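Local coordinates for uncharacterized protein Atu1656 (Agrobacterium tumefaciens, PDB 2OJH), which is of unknown function but belongs to the TolB family and folds as a six-bladed beta-propeller, a shape that in relatives often serves protein binding, at residues A[98-103]-A[112-117]. Numbering follows the deposited sequence.
Sequences LYAISD and IYLLPS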
ATOM      1  N   LEU A  98       0.685 -14.836  -7.190  1.00 35.08           N
ATOM      2  CA  LEU A  98       0.430 -13.715  -8.097  1.00 35.16           C
ATOM      3  C   LEU A  98       0.885 -12.397  -7.542  1.00 35.73           C
ATOM      4  O   LEU A  98       0.806 -12.173  -6.333  1.00 35.12           O
ATOM      5  CB  LEU A  98      -1.069 -13.572  -8.413  1.00 34.84           C
ATOM      6  CG  LEU A  98      -1.763 -14.700  -9.185  1.00 35.13           C
ATOM      7  CD1 LEU A  98      -3.230 -14.398  -9.319  1.00 37.94           C
ATOM      8  CD2 LEU A  98      -1.150 -15.004 -10.583  1.00 37.75           C
ATOM      9  N   TYR A  99       1.319 -11.527  -8.453  1.00 35.96           N
ATOM     10  CA  TYR A  99       1.552 -10.123  -8.165  1.00 36.31           C
ATOM     11  C   TYR A  99       0.480  -9.275  -8.841  1.00 36.16           C
ATOM     12  O   TYR A  99       0.001  -9.594  -9.925  1.00 37.01           O
ATOM     13  CB  TYR A  99       2.924  -9.685  -8.697  1.00 36.93           C
ATOM     14  CG  TYR A  99       4.143 -10.269  -8.018  1.00 35.10           C
ATOM     15  CD1 TYR A  99       4.057 -10.911  -6.777  1.00 35.19           C
ATOM     16  CD2 TYR A  99       5.402 -10.128  -8.598  1.00 37.03           C
ATOM     17  CE1 TYR A  99       5.205 -11.446  -6.152  1.00 35.45           C
ATOM     18  CE2 TYR A  99       6.554 -10.659  -7.989  1.00 37.43           C
ATOM     19  CZ  TYR A  99       6.447 -11.307  -6.763  1.00 36.66           C
ATOM     20  OH  TYR A  99       7.580 -11.814  -6.163  1.00 35.41           O
ATOM     21  N   ALA A 100       0.110  -8.185  -8.195  1.00 36.00           N
ATOM     22  CA  ALA A 100      -0.718  -7.186  -8.821  1.00 35.83           C
ATOM     23  C   ALA A 100       0.118  -5.917  -8.927  1.00 36.78           C
ATOM     24  O   ALA A 100       0.795  -5.516  -7.940  1.00 34.70           O
ATOM     25  CB  ALA A 100      -1.960  -6.956  -7.996  1.00 35.54           C
ATOM     26  N   ILE A 101       0.094  -5.293 -10.108  1.00 35.65           N
ATOM     27  CA  ILE A 101       0.894  -4.069 -10.352  1.00 37.07           C
ATOM     28  C   ILE A 101       0.004  -3.013 -10.968  1.00 36.82           C
ATOM     29  O   ILE A 101      -1.074  -3.327 -11.490  1.00 37.65           O
ATOM     30  CB  ILE A 101       2.091  -4.340 -11.303  1.00 36.70           C
ATOM     31  CG1 ILE A 101       1.584  -4.878 -12.642  1.00 35.97           C
ATOM     32  CG2 ILE A 101       3.076  -5.373 -10.676  1.00 39.74           C
ATOM     33  CD1 ILE A 101       2.712  -5.180 -13.707  1.00 36.74           C
ATOM     34  N   SER A 102       0.440  -1.759 -10.915  1.00 37.45           N
ATOM     35  CA  SER A 102      -0.280  -0.674 -11.512  1.00 37.33           C
ATOM     36  C   SER A 102       0.722  -0.000 -12.463  1.00 38.67           C
ATOM     37  O   SER A 102       1.725   0.557 -12.015  1.00 39.25           O
ATOM     38  CB  SER A 102      -0.734   0.302 -10.425  1.00 37.81           C
ATOM     39  OG  SER A 102      -1.543  -0.361  -9.461  1.00 36.03           O
ATOM     40  N   ASP A 103       0.466  -0.082 -13.762  1.00 39.23           N
ATOM     41  CA  ASP A 103       1.450   0.314 -14.764  1.00 39.04           C
ATOM     42  C   ASP A 103       0.856   1.257 -15.835  1.00 39.01           C
ATOM     43  O   ASP A 103      -0.347   1.212 -16.122  1.00 38.13           O
ATOM     44  CB  ASP A 103       2.015  -0.940 -15.422  1.00 39.16           C
ATOM     45  CG  ASP A 103       2.950  -0.616 -16.554  1.00 41.12           C
ATOM     46  OD1 ASP A 103       4.140  -0.347 -16.266  1.00 44.78           O
ATOM     47  OD2 ASP A 103       2.503  -0.630 -17.728  1.00 41.76           O
ATOM     48  N   ILE A 112      -4.334  -1.520 -13.753  1.00 33.69           N
ATOM     49  CA  ILE A 112      -4.018  -2.611 -12.838  1.00 33.05           C
ATOM     50  C   ILE A 112      -3.844  -3.903 -13.650  1.00 33.70           C
ATOM     51  O   ILE A 112      -4.616  -4.180 -14.571  1.00 35.25           O
ATOM     52  CB  ILE A 112      -5.108  -2.734 -11.726  1.00 32.35           C
ATOM     53  CG1 ILE A 112      -5.078  -1.485 -10.814  1.00 34.21           C
ATOM     54  CG2 ILE A 112      -4.874  -3.955 -10.880  1.00 31.76           C
ATOM     55  CD1 ILE A 112      -6.265  -1.459  -9.816  1.00 33.40           C
ATOM     56  N   TYR A 113      -2.804  -4.669 -13.337  1.00 33.77           N
ATOM     57  CA  TYR A 113      -2.592  -5.986 -13.981  1.00 34.91           C
ATOM     58  C   TYR A 113      -2.270  -7.020 -12.903  1.00 35.26           C
ATOM     59  O   TYR A 113      -1.809  -6.660 -11.819  1.00 35.06           O
ATOM     60  CB  TYR A 113      -1.401  -5.939 -14.932  1.00 34.69           C
ATOM     61  CG  TYR A 113      -1.515  -4.922 -16.049  1.00 36.17           C
ATOM     62  CD1 TYR A 113      -1.241  -3.567 -15.823  1.00 38.46           C
ATOM     63  CD2 TYR A 113      -1.863  -5.327 -17.332  1.00 36.56           C
ATOM     64  CE1 TYR A 113      -1.359  -2.634 -16.860  1.00 38.12           C
ATOM     65  CE2 TYR A 113      -1.960  -4.423 -18.377  1.00 37.45           C
ATOM     66  CZ  TYR A 113      -1.713  -3.074 -18.126  1.00 35.63           C
ATOM     67  OH  TYR A 113      -1.816  -2.186 -19.167  1.00 34.82           O
ATOM     68  N   LEU A 114      -2.473  -8.296 -13.211  1.00 35.15           N
ATOM     69  CA  LEU A 114      -1.965  -9.402 -12.393  1.00 35.76           C
ATOM     70  C   LEU A 114      -0.939 -10.130 -13.235  1.00 36.02           C
ATOM     71  O   LEU A 114      -1.046 -10.130 -14.453  1.00 33.61           O
ATOM     72  CB  LEU A 114      -3.078 -10.422 -12.066  1.00 35.93           C
ATOM     73  CG  LEU A 114      -4.326  -9.884 -11.346  1.00 37.13           C
ATOM     74  CD1 LEU A 114      -5.213 -11.055 -10.962  1.00 39.07           C
ATOM     75  CD2 LEU A 114      -3.936  -9.085 -10.146  1.00 36.02           C
ATOM     76  N   LEU A 115       0.056 -10.732 -12.590  1.00 36.21           N
ATOM     77  CA  LEU A 115       1.031 -11.570 -13.279  1.00 36.00           C
ATOM     78  C   LEU A 115       1.542 -12.667 -12.324  1.00 35.54           C
ATOM     79  O   LEU A 115       1.329 -12.579 -11.119  1.00 34.36           O
ATOM     80  CB  LEU A 115       2.190 -10.728 -13.837  1.00 36.38           C
ATOM     81  CG  LEU A 115       3.155 -10.121 -12.826  1.00 36.81           C
ATOM     82  CD1 LEU A 115       4.570 -10.058 -13.409  1.00 38.45           C
ATOM     83  CD2 LEU A 115       2.615  -8.757 -12.432  1.00 35.42           C
ATOM     84  N   PRO A 116       2.181 -13.722 -12.861  1.00 34.70           N
ATOM     85  CA  PRO A 116       2.724 -14.708 -11.918  1.00 35.29           C
ATOM     86  C   PRO A 116       3.793 -14.104 -10.992  1.00 35.53           C
ATOM     87  O   PRO A 116       4.562 -13.234 -11.414  1.00 36.60           O
ATOM     88  CB  PRO A 116       3.375 -15.746 -12.830  1.00 34.75           C
ATOM     89  CG  PRO A 116       2.662 -15.588 -14.181  1.00 34.74           C
ATOM     90  CD  PRO A 116       2.448 -14.096 -14.266  1.00 35.64           C
ATOM     91  N   SER A 117       3.870 -14.566  -9.747  1.00 35.87           N
ATOM     92  CA  SER A 117       4.867 -14.005  -8.816  1.00 36.31           C
ATOM     93  C   SER A 117       6.311 -14.378  -9.194  1.00 37.01           C
ATOM     94  O   SER A 117       7.291 -13.791  -8.719  1.00 37.32           O
ATOM     95  CB  SER A 117       4.556 -14.440  -7.398  1.00 36.70           C
ATOM     96  OG  SER A 117       4.640 -15.831  -7.319  1.00 33.41           O
TER
HETATM   97  O   HOH W   1       0.145  -0.319 -18.862  1.00 34.22           O
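Tyr99 lays one face of its ring over the backbone of Ser117: Ser117 CA stands 3.5 Å from the ring centroid, only 5° off the ring normal, a CH-pi contact, and Ser117 CB reaches over the same face to 3.3 Å from Tyr99 CE1. The phenol oxygen is held from beyond the hairpin by Tyr55 and Arg66, and Arg66 also binds Ser117 O, which ties ring and turn to one guanidinium. Ser117 OG returns to Gly96 O. Strands 98-103 and 112-116 pair antiparallel. The hydrogen-bonded pairs Tyr99-Leu115 and Ile101-Tyr113 each exchange two N-H...O bonds; the one from Tyr113 N to Ile101 O is 2.9 Å long and nearly straight, 166° at the hydrogen, and the other three are of equal length. On the face bearing these four side chains, Leu115 has CG between its backbone N and carbonyl carbon (chi1 70°). This torsion helps set Leu115 CD2 against Tyr99 CB and both branches of Ile101; Ile101 CD1 is 3.8 Å from Leu115 CD2. Ile101 CG1 rests on Tyr113 CB. At the far end a water donates to Tyr113 OH (2.7 Å) and lies 2.6 Å from Asp103 OD2, bridging the strands; Glu106 is a further partner of the phenol. Asp103 OD1 accepts from Ile85 N, and OD2 also takes Val105 N. The reverse face carries Ala100, Ser102, Ile112 and Leu114, where Leu114 CD2 packs on Ala100 CB at 3.6 Å. Ser102 OG is bound to Asp89 O and Trp133 N. The hairpin forms the two middle strands of one four-stranded propeller blade, between strands 91-92 and 123-124, and its Ala100 and Ile112 face packs against Trp133 of strand 131-136 in the next blade.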